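PDB 6ZHK: adenosylmethionine-8-amino-7-oxononanoate aminotransferase from Methanocaldococcus jannaschii, which is a pyridoxal-phosphate-dependent class III aminotransferase that probably makes 7,8-diaminopelargonic acid for biotin synthesis, with S-adenosylmethionine as amino donor. Local coordinates for residues F229-I237 against Y246-V254; G273-F281 against F356-Q366. All coordinates share one frame; numbering follows the deposited sequence.

Interaction 1: residues F229-I237 against Y246-V254; sequences FCVILEGGI and YPDGYIEGV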
ATOM      1  N   PHE A 229     -11.757 -19.889  -5.736  1.00 16.56           N
ATOM      2  CA  PHE A 229     -11.842 -18.695  -6.589  1.00 15.39           C
ATOM      3  C   PHE A 229     -10.535 -18.328  -7.294  1.00 17.52           C
ATOM      4  O   PHE A 229     -10.561 -17.518  -8.240  1.00 16.68           O
ATOM      5  CB  PHE A 229     -12.437 -17.499  -5.842  1.00 15.86           C
ATOM      6  CG  PHE A 229     -11.590 -17.050  -4.683  1.00 15.44           C
ATOM      7  CD1 PHE A 229     -10.518 -16.187  -4.920  1.00 14.68           C
ATOM      8  CD2 PHE A 229     -11.787 -17.547  -3.399  1.00 14.79           C
ATOM      9  CE1 PHE A 229      -9.711 -15.757  -3.860  1.00 14.90           C
ATOM     10  CE2 PHE A 229     -11.010 -17.077  -2.338  1.00 14.37           C
ATOM     11  CZ  PHE A 229      -9.970 -16.182  -2.560  1.00 13.59           C
ATOM     12  N   CYS A 230      -9.424 -18.935  -6.868  1.00 14.65           N
ATOM     13  CA  CYS A 230      -8.201 -18.768  -7.652  1.00 16.47           C
ATOM     14  C   CYS A 230      -7.133 -19.794  -7.270  1.00 16.25           C
ATOM     15  O   CYS A 230      -7.269 -20.493  -6.269  1.00 16.30           O
ATOM     16  CB  CYS A 230      -7.638 -17.368  -7.420  1.00 15.29           C
ATOM     17  SG  CYS A 230      -6.889 -17.179  -5.768  1.00 19.49           S
ATOM     18  N   VAL A 231      -6.140 -19.952  -8.170  1.00 16.27           N
ATOM     19  CA  VAL A 231      -4.829 -20.528  -7.926  1.00 14.25           C
ATOM     20  C   VAL A 231      -3.861 -19.354  -8.090  1.00 14.34           C
ATOM     21  O   VAL A 231      -4.045 -18.560  -8.991  1.00 15.03           O
ATOM     22  CB  VAL A 231      -4.504 -21.650  -8.930  1.00 13.88           C
ATOM     23  CG1 VAL A 231      -2.994 -21.951  -8.874  1.00 16.18           C
ATOM     24  CG2 VAL A 231      -5.368 -22.898  -8.663  1.00 16.86           C
ATOM     25  N   ILE A 232      -2.952 -19.138  -7.151  1.00 15.34           N
ATOM     26  CA  ILE A 232      -2.007 -18.031  -7.231  1.00 12.63           C
ATOM     27  C   ILE A 232      -0.616 -18.605  -6.998  1.00 14.05           C
ATOM     28  O   ILE A 232      -0.452 -19.483  -6.119  1.00 15.45           O
ATOM     29  CB  ILE A 232      -2.355 -16.884  -6.267  1.00 13.19           C
ATOM     30  CG1 ILE A 232      -1.280 -15.780  -6.402  1.00 13.20           C
ATOM     31  CG2 ILE A 232      -2.430 -17.406  -4.854  1.00 13.67           C
ATOM     32  CD1 ILE A 232      -1.592 -14.506  -5.576  1.00 11.66           C
ATOM     33  N   LEU A 233       0.331 -18.191  -7.858  1.00 13.78           N
ATOM     34  CA  LEU A 233       1.731 -18.602  -7.788  1.00 14.30           C
ATOM     35  C   LEU A 233       2.586 -17.387  -8.078  1.00 13.30           C
ATOM     36  O   LEU A 233       2.131 -16.462  -8.768  1.00 12.90           O
ATOM     37  CB  LEU A 233       2.003 -19.642  -8.924  1.00 16.30           C
ATOM     38  CG  LEU A 233       1.259 -20.974  -8.760  1.00 19.88           C
ATOM     39  CD1 LEU A 233       1.577 -21.926  -9.927  1.00 17.96           C
ATOM     40  CD2 LEU A 233       1.675 -21.608  -7.455  1.00 18.34           C
ATOM     41  N   GLU A 234       3.861 -17.447  -7.672  1.00 14.29           N
ATOM     42  CA  GLU A 234       4.859 -16.452  -8.098  1.00 15.37           C
ATOM     43  C   GLU A 234       5.315 -16.707  -9.547  1.00 16.83           C
ATOM     44  O   GLU A 234       5.130 -17.796 -10.068  1.00 20.73           O
ATOM     45  CB  GLU A 234       6.050 -16.533  -7.130  1.00 12.97           C
ATOM     46  CG  GLU A 234       5.706 -15.959  -5.738  1.00 15.32           C
ATOM     47  CD  GLU A 234       6.776 -16.195  -4.677  1.00 16.34           C
ATOM     48  OE1 GLU A 234       7.782 -15.507  -4.740  1.00 18.61           O
ATOM     49  OE2 GLU A 234       6.652 -17.167  -3.881  1.00 17.16           O
ATOM     50  N   GLY A 235       6.006 -15.737 -10.170  1.00 19.02           N
ATOM     51  CA  GLY A 235       6.334 -15.782 -11.599  1.00 17.75           C
ATOM     52  C   GLY A 235       7.603 -16.600 -11.886  1.00 19.38           C
ATOM     53  O   GLY A 235       8.584 -16.112 -12.441  1.00 18.37           O
ATOM     54  N   GLY A 236       7.580 -17.880 -11.513  1.00 19.97           N
ATOM     55  CA  GLY A 236       8.590 -18.776 -12.064  1.00 20.09           C
ATOM     56  C   GLY A 236       9.722 -18.982 -11.083  1.00 20.24           C
ATOM     57  O   GLY A 236      10.597 -19.844 -11.306  1.00 20.29           O
ATOM     58  N   ILE A 237       9.704 -18.180 -10.002  1.00 15.13           N
ATOM     59  CA  ILE A 237      10.658 -18.406  -8.948  1.00 17.89           C
ATOM     60  C   ILE A 237      10.056 -17.935  -7.628  1.00 17.02           C
ATOM     61  O   ILE A 237       9.234 -17.053  -7.634  1.00 17.68           O
ATOM     62  CB  ILE A 237      11.963 -17.674  -9.289  1.00 19.18           C
ATOM     63  CG1 ILE A 237      13.062 -17.840  -8.215  1.00 20.05           C
ATOM     64  CG2 ILE A 237      11.657 -16.234  -9.599  1.00 19.66           C
ATOM     65  CD1 ILE A 237      14.421 -17.460  -8.784  1.00 16.42           C
ATOM     66  N   TYR A 246      10.653 -22.469  -9.949  1.00 18.99           N
ATOM     67  CA  TYR A 246       9.698 -23.511 -10.277  1.00 20.77           C
ATOM     68  C   TYR A 246      10.323 -24.288 -11.431  1.00 21.86           C
ATOM     69  O   TYR A 246      10.910 -23.662 -12.312  1.00 22.54           O
ATOM     70  CB  TYR A 246       8.470 -22.854 -10.892  1.00 21.42           C
ATOM     71  CG  TYR A 246       7.546 -22.185  -9.907  1.00 23.60           C
ATOM     72  CD1 TYR A 246       7.960 -21.069  -9.210  1.00 27.94           C
ATOM     73  CD2 TYR A 246       6.261 -22.639  -9.704  1.00 28.29           C
ATOM     74  CE1 TYR A 246       7.129 -20.436  -8.311  1.00 27.74           C
ATOM     75  CE2 TYR A 246       5.399 -21.990  -8.830  1.00 32.83           C
ATOM     76  CZ  TYR A 246       5.861 -20.912  -8.098  1.00 25.95           C
ATOM     77  OH  TYR A 246       5.084 -20.247  -7.187  1.00 28.46           O
ATOM     78  N   PRO A 247      10.204 -25.629 -11.506  1.00 21.72           N
ATOM     79  CA  PRO A 247      10.729 -26.352 -12.674  1.00 24.88           C
ATOM     80  C   PRO A 247      10.108 -25.851 -13.971  1.00 27.20           C
ATOM     81  O   PRO A 247       8.958 -25.420 -13.985  1.00 25.76           O
ATOM     82  CB  PRO A 247      10.260 -27.796 -12.422  1.00 24.25           C
ATOM     83  CG  PRO A 247      10.075 -27.890 -10.936  1.00 28.49           C
ATOM     84  CD  PRO A 247       9.584 -26.514 -10.519  1.00 23.09           C
ATOM     85  N   ASP A 248      10.828 -25.990 -15.090  1.00 26.13           N
ATOM     86  CA  ASP A 248      10.277 -25.662 -16.399  1.00 30.20           C
ATOM     87  C   ASP A 248       9.033 -26.522 -16.609  1.00 26.15           C
ATOM     88  O   ASP A 248       9.006 -27.678 -16.173  1.00 25.84           O
ATOM     89  CB  ASP A 248      11.312 -25.788 -17.541  1.00 34.70           C
ATOM     90  CG  ASP A 248      12.319 -24.641 -17.582  1.00 42.11           C
ATOM     91  OD1 ASP A 248      12.058 -23.594 -16.913  1.00 44.81           O
ATOM     92  OD2 ASP A 248      13.342 -24.773 -18.295  1.00 40.37           O
ATOM     93  N   GLY A 249       7.959 -25.913 -17.173  1.00 22.03           N
ATOM     94  CA  GLY A 249       6.715 -26.640 -17.423  1.00 21.20           C
ATOM     95  C   GLY A 249       5.735 -26.621 -16.244  1.00 20.83           C
ATOM     96  O   GLY A 249       4.582 -27.001 -16.403  1.00 21.51           O
ATOM     97  N   TYR A 250       6.174 -26.156 -15.057  1.00 20.20           N
ATOM     98  CA  TYR A 250       5.285 -26.241 -13.911  1.00 20.60           C
ATOM     99  C   TYR A 250       4.125 -25.251 -14.060  1.00 18.78           C
ATOM    100  O   TYR A 250       2.956 -25.641 -13.966  1.00 19.92           O
ATOM    101  CB  TYR A 250       6.034 -26.127 -12.583  1.00 18.86           C
ATOM    102  CG  TYR A 250       5.118 -26.250 -11.388  1.00 20.04           C
ATOM    103  CD1 TYR A 250       4.498 -25.120 -10.847  1.00 20.69           C
ATOM    104  CD2 TYR A 250       4.969 -27.454 -10.722  1.00 19.57           C
ATOM    105  CE1 TYR A 250       3.710 -25.204  -9.713  1.00 22.63           C
ATOM    106  CE2 TYR A 250       4.186 -27.558  -9.577  1.00 24.45           C
ATOM    107  CZ  TYR A 250       3.565 -26.423  -9.066  1.00 22.54           C
ATOM    108  OH  TYR A 250       2.769 -26.495  -7.961  1.00 21.51           O
ATOM    109  N   ILE A 251       4.474 -23.968 -14.268  1.00 20.76           N
ATOM    110  CA  ILE A 251       3.491 -22.907 -14.409  1.00 19.95           C
ATOM    111  C   ILE A 251       2.572 -23.197 -15.600  1.00 20.06           C
ATOM    112  O   ILE A 251       1.349 -23.028 -15.519  1.00 18.97           O
ATOM    113  CB  ILE A 251       4.153 -21.514 -14.557  1.00 23.07           C
ATOM    114  CG1 ILE A 251       5.156 -21.203 -13.438  1.00 25.06           C
ATOM    115  CG2 ILE A 251       3.072 -20.446 -14.729  1.00 20.63           C
ATOM    116  CD1 ILE A 251       4.561 -20.471 -12.284  1.00 27.04           C
ATOM    117  N   GLU A 252       3.156 -23.670 -16.720  1.00 18.54           N
ATOM    118  CA  GLU A 252       2.344 -24.000 -17.883  1.00 19.37           C
ATOM    119  C   GLU A 252       1.325 -25.091 -17.556  1.00 17.39           C
ATOM    120  O   GLU A 252       0.213 -24.980 -17.994  1.00 17.89           O
ATOM    121  CB  GLU A 252       3.208 -24.446 -19.082  1.00 22.40           C
ATOM    122  CG  GLU A 252       4.154 -23.350 -19.562  1.00 26.27           C
ATOM    123  CD  GLU A 252       5.568 -23.299 -18.977  1.00 27.51           C
ATOM    124  OE1 GLU A 252       5.792 -23.622 -17.778  1.00 31.65           O
ATOM    125  OE2 GLU A 252       6.460 -22.903 -19.714  1.00 35.56           O
ATOM    126  N   GLY A 253       1.705 -26.155 -16.852  1.00 17.89           N
ATOM    127  CA  GLY A 253       0.753 -27.219 -16.550  1.00 17.79           C
ATOM    128  C   GLY A 253      -0.316 -26.738 -15.567  1.00 16.44           C
ATOM    129  O   GLY A 253      -1.495 -27.105 -15.669  1.00 15.59           O
ATOM    130  N   VAL A 254       0.072 -25.879 -14.616  1.00 18.95           N
ATOM    131  CA  VAL A 254      -0.944 -25.346 -13.701  1.00 16.72           C
ATOM    132  C   VAL A 254      -1.929 -24.464 -14.475  1.00 15.33           C
ATOM    133  O   VAL A 254      -3.138 -24.582 -14.347  1.00 17.43           O
ATOM    134  CB  VAL A 254      -0.290 -24.579 -12.535  1.00 16.65           C
ATOM    135  CG1 VAL A 254      -1.336 -23.781 -11.764  1.00 16.21           C
ATOM    136  CG2 VAL A 254       0.517 -25.482 -11.616  1.00 20.58           C
TER
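Tyr246 packs its ring against the backbone that leaves strand 230-234, and the residue is bonded to that backbone through both its amide N and its phenol OH. Its amide N donates to Gly236 O at 3.0 Å. Its OH accepts from Glu234 N at 3.1 Å, in a distinctly bent bond (139° at the hydrogen). With chi1 at -77°, the ring swings beside its own backbone N and crosses the Gly236-Ile237 peptide, where CD1 lies 3.3 Å from Gly236 C. Ile251 CD1 covers one ring face, off-centre toward the rim, and also reaches Glu234 O at 3.5 Å. Leu233 divides its two methyls. CD2 sits at the in-plane edge of the Tyr246 ring, whereas CD1 points into the helix, 3.9 Å from Val254 CG1 and at the edge of the Tyr250 ring. Val231 CG1 extends this packing by touching Val254 CG1 at 3.8 Å. Strand 230-234 and helix 250-254 run nearly antiparallel (168°), with axes 10.7 Å apart, as in an alpha/beta layer. The chemistry is therefore divided: aliphatic carbons pack helix on strand, while Tyr246 and Arg391 NE, a second donor to Gly236 O, bond the backbone, consistent with holding the Gly235-Gly236 turn in place.

Interaction 2: residues G273-F281 against F356-Q366; sequences GFGRTGKMF and FEKENVIENIQ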
ATOM      1  N   GLY A 273       8.816  -9.333 -12.569  1.00 16.54           N
ATOM      2  CA  GLY A 273       8.484  -8.509 -13.717  1.00 16.20           C
ATOM      3  C   GLY A 273       9.568  -7.476 -13.984  1.00 20.93           C
ATOM      4  O   GLY A 273      10.309  -7.115 -13.084  1.00 24.33           O
ATOM      5  N   PHE A 274       9.657  -7.059 -15.248  1.00 20.31           N
ATOM      6  CA  PHE A 274      10.580  -6.028 -15.699  1.00 18.55           C
ATOM      7  C   PHE A 274      12.007  -6.533 -15.756  1.00 19.20           C
ATOM      8  O   PHE A 274      12.929  -5.834 -15.355  1.00 15.72           O
ATOM      9  CB  PHE A 274      10.394  -4.768 -14.856  1.00 18.70           C
ATOM     10  CG  PHE A 274       9.002  -4.252 -15.049  1.00 18.01           C
ATOM     11  CD1 PHE A 274       8.637  -3.602 -16.214  1.00 19.85           C
ATOM     12  CD2 PHE A 274       8.026  -4.552 -14.113  1.00 17.85           C
ATOM     13  CE1 PHE A 274       7.329  -3.190 -16.446  1.00 18.16           C
ATOM     14  CE2 PHE A 274       6.730  -4.110 -14.309  1.00 18.04           C
ATOM     15  CZ  PHE A 274       6.397  -3.418 -15.452  1.00 18.14           C
ATOM     16  N   GLY A 275      12.164  -7.764 -16.255  1.00 21.23           N
ATOM     17  CA  GLY A 275      13.452  -8.255 -16.739  1.00 18.66           C
ATOM     18  C   GLY A 275      14.270  -9.113 -15.758  1.00 19.00           C
ATOM     19  O   GLY A 275      15.241  -9.703 -16.217  1.00 16.06           O
ATOM     20  N   ARG A 276      13.928  -9.190 -14.440  1.00 14.61           N
ATOM     21  CA  ARG A 276      14.840  -9.843 -13.506  1.00 17.12           C
ATOM     22  C   ARG A 276      15.166 -11.301 -13.866  1.00 19.59           C
ATOM     23  O   ARG A 276      16.280 -11.744 -13.619  1.00 20.12           O
ATOM     24  CB  ARG A 276      14.394  -9.685 -12.045  1.00 20.25           C
ATOM     25  CG  ARG A 276      15.538  -9.651 -11.040  1.00 19.69           C
ATOM     26  CD  ARG A 276      16.290  -8.337 -11.159  1.00 19.82           C
ATOM     27  NE  ARG A 276      15.511  -7.331 -10.391  1.00 23.35           N
ATOM     28  CZ  ARG A 276      15.995  -6.193  -9.931  1.00 19.27           C
ATOM     29  NH1 ARG A 276      17.224  -5.855 -10.232  1.00 16.93           N
ATOM     30  NH2 ARG A 276      15.242  -5.341  -9.247  1.00 19.96           N
ATOM     31  N   THR A 277      14.222 -12.071 -14.428  1.00 20.82           N
ATOM     32  CA  THR A 277      14.488 -13.485 -14.725  1.00 22.83           C
ATOM     33  C   THR A 277      15.168 -13.676 -16.072  1.00 22.41           C
ATOM     34  O   THR A 277      15.538 -14.793 -16.403  1.00 21.88           O
ATOM     35  CB  THR A 277      13.228 -14.367 -14.749  1.00 19.94           C
ATOM     36  OG1 THR A 277      12.421 -13.935 -15.847  1.00 18.60           O
ATOM     37  CG2 THR A 277      12.424 -14.267 -13.469  1.00 21.41           C
ATOM     38  N   GLY A 278      15.274 -12.598 -16.867  1.00 23.67           N
ATOM     39  CA  GLY A 278      15.918 -12.647 -18.170  1.00 21.66           C
ATOM     40  C   GLY A 278      14.923 -12.357 -19.277  1.00 19.68           C
ATOM     41  O   GLY A 278      15.307 -12.092 -20.392  1.00 21.76           O
ATOM     42  N   LYS A 279      13.623 -12.437 -18.959  1.00 20.07           N
ATOM     43  CA  LYS A 279      12.591 -12.031 -19.905  1.00 19.87           C
ATOM     44  C   LYS A 279      11.857 -10.832 -19.314  1.00 19.45           C
ATOM     45  O   LYS A 279      11.911 -10.663 -18.107  1.00 17.25           O
ATOM     46  CB  LYS A 279      11.517 -13.112 -19.922  1.00 24.07           C
ATOM     47  CG  LYS A 279      11.860 -14.374 -20.690  1.00 31.61           C
ATOM     48  CD  LYS A 279      10.604 -15.194 -20.738  1.00 33.81           C
ATOM     49  CE  LYS A 279      10.855 -16.678 -20.774  1.00 39.72           C
ATOM     50  NZ  LYS A 279       9.696 -17.314 -21.444  1.00 40.66           N
ATOM     51  N   MET A 280      11.086 -10.089 -20.131  1.00 17.03           N
ATOM     52  CA  MET A 280      10.389  -8.924 -19.615  1.00 18.00           C
ATOM     53  C   MET A 280       9.426  -9.328 -18.473  1.00 18.96           C
ATOM     54  O   MET A 280       9.372  -8.665 -17.413  1.00 17.76           O
ATOM     55  CB  MET A 280       9.628  -8.182 -20.710  1.00 17.98           C
ATOM     56  CG  MET A 280       9.099  -6.829 -20.206  1.00 20.82           C
ATOM     57  SD  MET A 280      10.459  -5.631 -19.733  1.00 19.69           S
ATOM     58  CE  MET A 280       9.459  -4.144 -19.615  1.00 17.54           C
ATOM     59  N   PHE A 281       8.632 -10.385 -18.712  1.00 18.69           N
ATOM     60  CA  PHE A 281       7.731 -10.979 -17.719  1.00 16.68           C
ATOM     61  C   PHE A 281       7.846 -12.479 -17.880  1.00 18.76           C
ATOM     62  O   PHE A 281       8.026 -12.957 -19.012  1.00 17.82           O
ATOM     63  CB  PHE A 281       6.268 -10.607 -18.004  1.00 17.43           C
ATOM     64  CG  PHE A 281       6.045  -9.121 -18.027  1.00 15.98           C
ATOM     65  CD1 PHE A 281       6.032  -8.404 -16.835  1.00 15.71           C
ATOM     66  CD2 PHE A 281       5.895  -8.438 -19.233  1.00 19.67           C
ATOM     67  CE1 PHE A 281       5.875  -7.019 -16.867  1.00 17.71           C
ATOM     68  CE2 PHE A 281       5.704  -7.056 -19.275  1.00 17.88           C
ATOM     69  CZ  PHE A 281       5.714  -6.341 -18.076  1.00 18.08           C
ATOM     70  N   PHE A 356      13.439   0.723 -21.256  1.00 17.77           N
ATOM     71  CA  PHE A 356      13.398  -0.645 -21.760  1.00 22.16           C
ATOM     72  C   PHE A 356      13.460  -0.696 -23.279  1.00 26.06           C
ATOM     73  O   PHE A 356      14.212  -1.512 -23.836  1.00 24.20           O
ATOM     74  CB  PHE A 356      12.204  -1.486 -21.258  1.00 18.58           C
ATOM     75  CG  PHE A 356      12.506  -2.162 -19.932  1.00 15.95           C
ATOM     76  CD1 PHE A 356      13.108  -3.399 -19.908  1.00 18.46           C
ATOM     77  CD2 PHE A 356      12.268  -1.530 -18.717  1.00 15.30           C
ATOM     78  CE1 PHE A 356      13.399  -4.039 -18.721  1.00 16.15           C
ATOM     79  CE2 PHE A 356      12.575  -2.161 -17.523  1.00 15.77           C
ATOM     80  CZ  PHE A 356      13.161  -3.411 -17.517  1.00 16.98           C
ATOM     81  N   GLU A 357      12.621   0.146 -23.890  1.00 25.19           N
ATOM     82  CA  GLU A 357      12.402   0.174 -25.313  1.00 34.57           C
ATOM     83  C   GLU A 357      13.592   0.809 -26.030  1.00 34.07           C
ATOM     84  O   GLU A 357      14.120   0.229 -26.986  1.00 36.04           O
ATOM     85  CB  GLU A 357      11.116   0.948 -25.564  1.00 37.76           C
ATOM     86  CG  GLU A 357      10.655   0.806 -26.994  1.00 54.95           C
ATOM     87  CD  GLU A 357       9.216   1.244 -27.131  1.00 58.62           C
ATOM     88  OE1 GLU A 357       8.993   2.472 -27.111  1.00 63.51           O
ATOM     89  OE2 GLU A 357       8.335   0.359 -27.228  1.00 61.58           O
ATOM     90  N   LYS A 358      14.016   1.987 -25.553  1.00 31.22           N
ATOM     91  CA  LYS A 358      15.056   2.763 -26.223  1.00 30.00           C
ATOM     92  C   LYS A 358      16.448   2.138 -26.059  1.00 33.57           C
ATOM     93  O   LYS A 358      17.306   2.374 -26.911  1.00 38.41           O
ATOM     94  CB  LYS A 358      15.010   4.229 -25.773  1.00 29.38           C
ATOM     95  N   GLU A 359      16.723   1.364 -24.985  1.00 28.20           N
ATOM     96  CA  GLU A 359      18.075   0.832 -24.804  1.00 30.34           C
ATOM     97  C   GLU A 359      18.127  -0.682 -25.027  1.00 30.83           C
ATOM     98  O   GLU A 359      19.142  -1.347 -24.720  1.00 28.80           O
ATOM     99  CB  GLU A 359      18.693   1.237 -23.454  1.00 36.67           C
ATOM    100  CG  GLU A 359      18.653   2.746 -23.133  1.00 44.27           C
ATOM    101  CD  GLU A 359      18.979   3.800 -24.211  1.00 50.05           C
ATOM    102  OE1 GLU A 359      19.715   3.497 -25.164  1.00 59.37           O
ATOM    103  OE2 GLU A 359      18.522   4.952 -24.090  1.00 41.98           O
ATOM    104  N   ASN A 360      17.015  -1.261 -25.496  1.00 23.51           N
ATOM    105  CA  ASN A 360      17.013  -2.674 -25.817  1.00 25.50           C
ATOM    106  C   ASN A 360      17.518  -3.513 -24.620  1.00 23.22           C
ATOM    107  O   ASN A 360      18.355  -4.420 -24.740  1.00 22.67           O
ATOM    108  CB  ASN A 360      17.712  -2.875 -27.166  1.00 28.38           C
ATOM    109  CG  ASN A 360      17.333  -4.137 -27.921  1.00 37.49           C
ATOM    110  OD1 ASN A 360      16.250  -4.710 -27.745  1.00 41.85           O
ATOM    111  ND2 ASN A 360      18.227  -4.588 -28.784  1.00 38.65           N
ATOM    112  N   VAL A 361      16.919  -3.246 -23.445  1.00 20.03           N
ATOM    113  CA  VAL A 361      17.396  -3.818 -22.208  1.00 18.69           C
ATOM    114  C   VAL A 361      17.391  -5.348 -22.206  1.00 18.89           C
ATOM    115  O   VAL A 361      18.365  -5.972 -21.749  1.00 18.49           O
ATOM    116  CB  VAL A 361      16.621  -3.222 -21.010  1.00 18.78           C
ATOM    117  CG1 VAL A 361      17.024  -3.940 -19.743  1.00 17.99           C
ATOM    118  CG2 VAL A 361      16.937  -1.724 -20.919  1.00 16.42           C
ATOM    119  N   ILE A 362      16.276  -5.966 -22.629  1.00 18.22           N
ATOM    120  CA  ILE A 362      16.152  -7.411 -22.468  1.00 20.95           C
ATOM    121  C   ILE A 362      17.185  -8.116 -23.352  1.00 21.00           C
ATOM    122  O   ILE A 362      17.809  -9.070 -22.889  1.00 20.97           O
ATOM    123  CB  ILE A 362      14.707  -7.904 -22.721  1.00 21.24           C
ATOM    124  CG1 ILE A 362      13.725  -7.228 -21.753  1.00 19.39           C
ATOM    125  CG2 ILE A 362      14.568  -9.447 -22.741  1.00 20.04           C
ATOM    126  CD1 ILE A 362      14.044  -7.463 -20.338  1.00 23.67           C
ATOM    127  N   GLU A 363      17.436  -7.616 -24.570  1.00 22.22           N
ATOM    128  CA  GLU A 363      18.489  -8.244 -25.372  1.00 22.80           C
ATOM    129  C   GLU A 363      19.865  -7.996 -24.754  1.00 22.10           C
ATOM    130  O   GLU A 363      20.684  -8.924 -24.688  1.00 23.02           O
ATOM    131  CB  GLU A 363      18.446  -7.828 -26.843  1.00 29.13           C
ATOM    132  CG  GLU A 363      17.110  -8.130 -27.499  1.00 36.32           C
ATOM    133  CD  GLU A 363      17.108  -8.055 -29.023  1.00 44.15           C
ATOM    134  OE1 GLU A 363      16.646  -9.037 -29.646  1.00 49.56           O
ATOM    135  OE2 GLU A 363      17.526  -6.998 -29.588  1.00 44.88           O
ATOM    136  N   ASN A 364      20.092  -6.803 -24.184  1.00 23.06           N
ATOM    137  CA  ASN A 364      21.436  -6.410 -23.736  1.00 25.76           C
ATOM    138  C   ASN A 364      21.827  -7.096 -22.437  1.00 27.08           C
ATOM    139  O   ASN A 364      23.007  -7.281 -22.185  1.00 27.04           O
ATOM    140  CB  ASN A 364      21.706  -4.894 -23.777  1.00 28.18           C
ATOM    141  CG  ASN A 364      21.586  -4.312 -25.177  1.00 34.47           C
ATOM    142  OD1 ASN A 364      21.821  -4.997 -26.174  1.00 40.07           O
ATOM    143  ND2 ASN A 364      21.196  -3.057 -25.304  1.00 36.18           N
ATOM    144  N   ILE A 365      20.852  -7.558 -21.627  1.00 24.54           N
ATOM    145  CA  ILE A 365      21.267  -8.215 -20.395  1.00 22.19           C
ATOM    146  C   ILE A 365      21.640  -9.678 -20.634  1.00 20.77           C
ATOM    147  O   ILE A 365      22.182 -10.309 -19.742  1.00 18.72           O
ATOM    148  CB  ILE A 365      20.253  -8.106 -19.226  1.00 22.47           C
ATOM    149  CG1 ILE A 365      18.971  -8.915 -19.503  1.00 25.20           C
ATOM    150  CG2 ILE A 365      19.958  -6.644 -18.876  1.00 25.28           C
ATOM    151  CD1 ILE A 365      17.858  -8.694 -18.460  1.00 24.86           C
ATOM    152  N   GLN A 366      21.347 -10.231 -21.804  1.00 18.69           N
ATOM    153  CA  GLN A 366      21.555 -11.658 -21.993  1.00 22.17           C
ATOM    154  C   GLN A 366      23.024 -12.045 -21.782  1.00 19.34           C
ATOM    155  O   GLN A 366      23.297 -12.986 -21.056  1.00 18.78           O
ATOM    156  CB  GLN A 366      21.033 -12.198 -23.344  1.00 19.69           C
ATOM    157  CG  GLN A 366      19.508 -12.157 -23.552  1.00 20.15           C
ATOM    158  CD  GLN A 366      18.621 -12.665 -22.431  1.00 21.64           C
ATOM    159  OE1 GLN A 366      18.751 -13.794 -21.950  1.00 21.64           O
ATOM    160  NE2 GLN A 366      17.752 -11.792 -21.952  1.00 19.98           N
TER
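The irregular loop 273-281 runs past the end of helix 343-358 and the short helix 361-364, coming closest in backbone at Lys279 and Ile362, whose CA atoms are 6.4 Å apart. Met280 makes a Met-aromatic contact: CG leaves anti to the backbone N (chi1 -170°) and the chain then bends at chi2 (64°), bringing its end over one face of the Phe356 ring. SD and CE each stand 3.8 Å from the ring centroid, the methyl nearer the ring normal. The same ring turns its edge to the loop backbone, with CZ 3.3 Å from Phe274 O and that oxygen near the ring plane. This buried carbonyl has no hydrogen-bond partner in the model; the weakly positive C-H rim probably offers some compensation. Ile362 CD1 rests on Gly275 CA at 3.7 Å, and Ile365 CD1 meets Gly275 O. Gln366 NE2 donates to Gly278 O at 2.9 Å, in the carbonyl plane on a lone pair, and to Ile362 O at 2.9 Å. Both acceptors lie near the amide plane, which fixes the amide's rotation and ties loop to helix. Around this contact, Phe67 packs edge-to-face with Phe356, Leu353 of helix 343-358 and Ile108 of helix 96-108 meet Met280, and Met394 of strand 394-399 touches Arg276 and Thr277.

In the fold
Interactions 1 and 2 follow one another along the chain without touching: their centres are 21 Å apart and their nearest atoms about 4 Å. Strand 265-268 connects them, since it runs parallel beside strand 228-234 in the seven-stranded sheet and leads into the loop of interaction 2; Ile237 also packs on Thr272, the residue just before 273-281. Both contacts lie near the predicted active site. From interaction 1, the Glu234 side chain comes within about 4 Å of the side chain of Tyr155, predicted to bind substrate, and 5 Å of that of Asp268, predicted to bind cofactor. From interaction 2, the Phe274 side chain is about 7 Å from that of Lys301, the predicted attachment lysine, which carries no cofactor here.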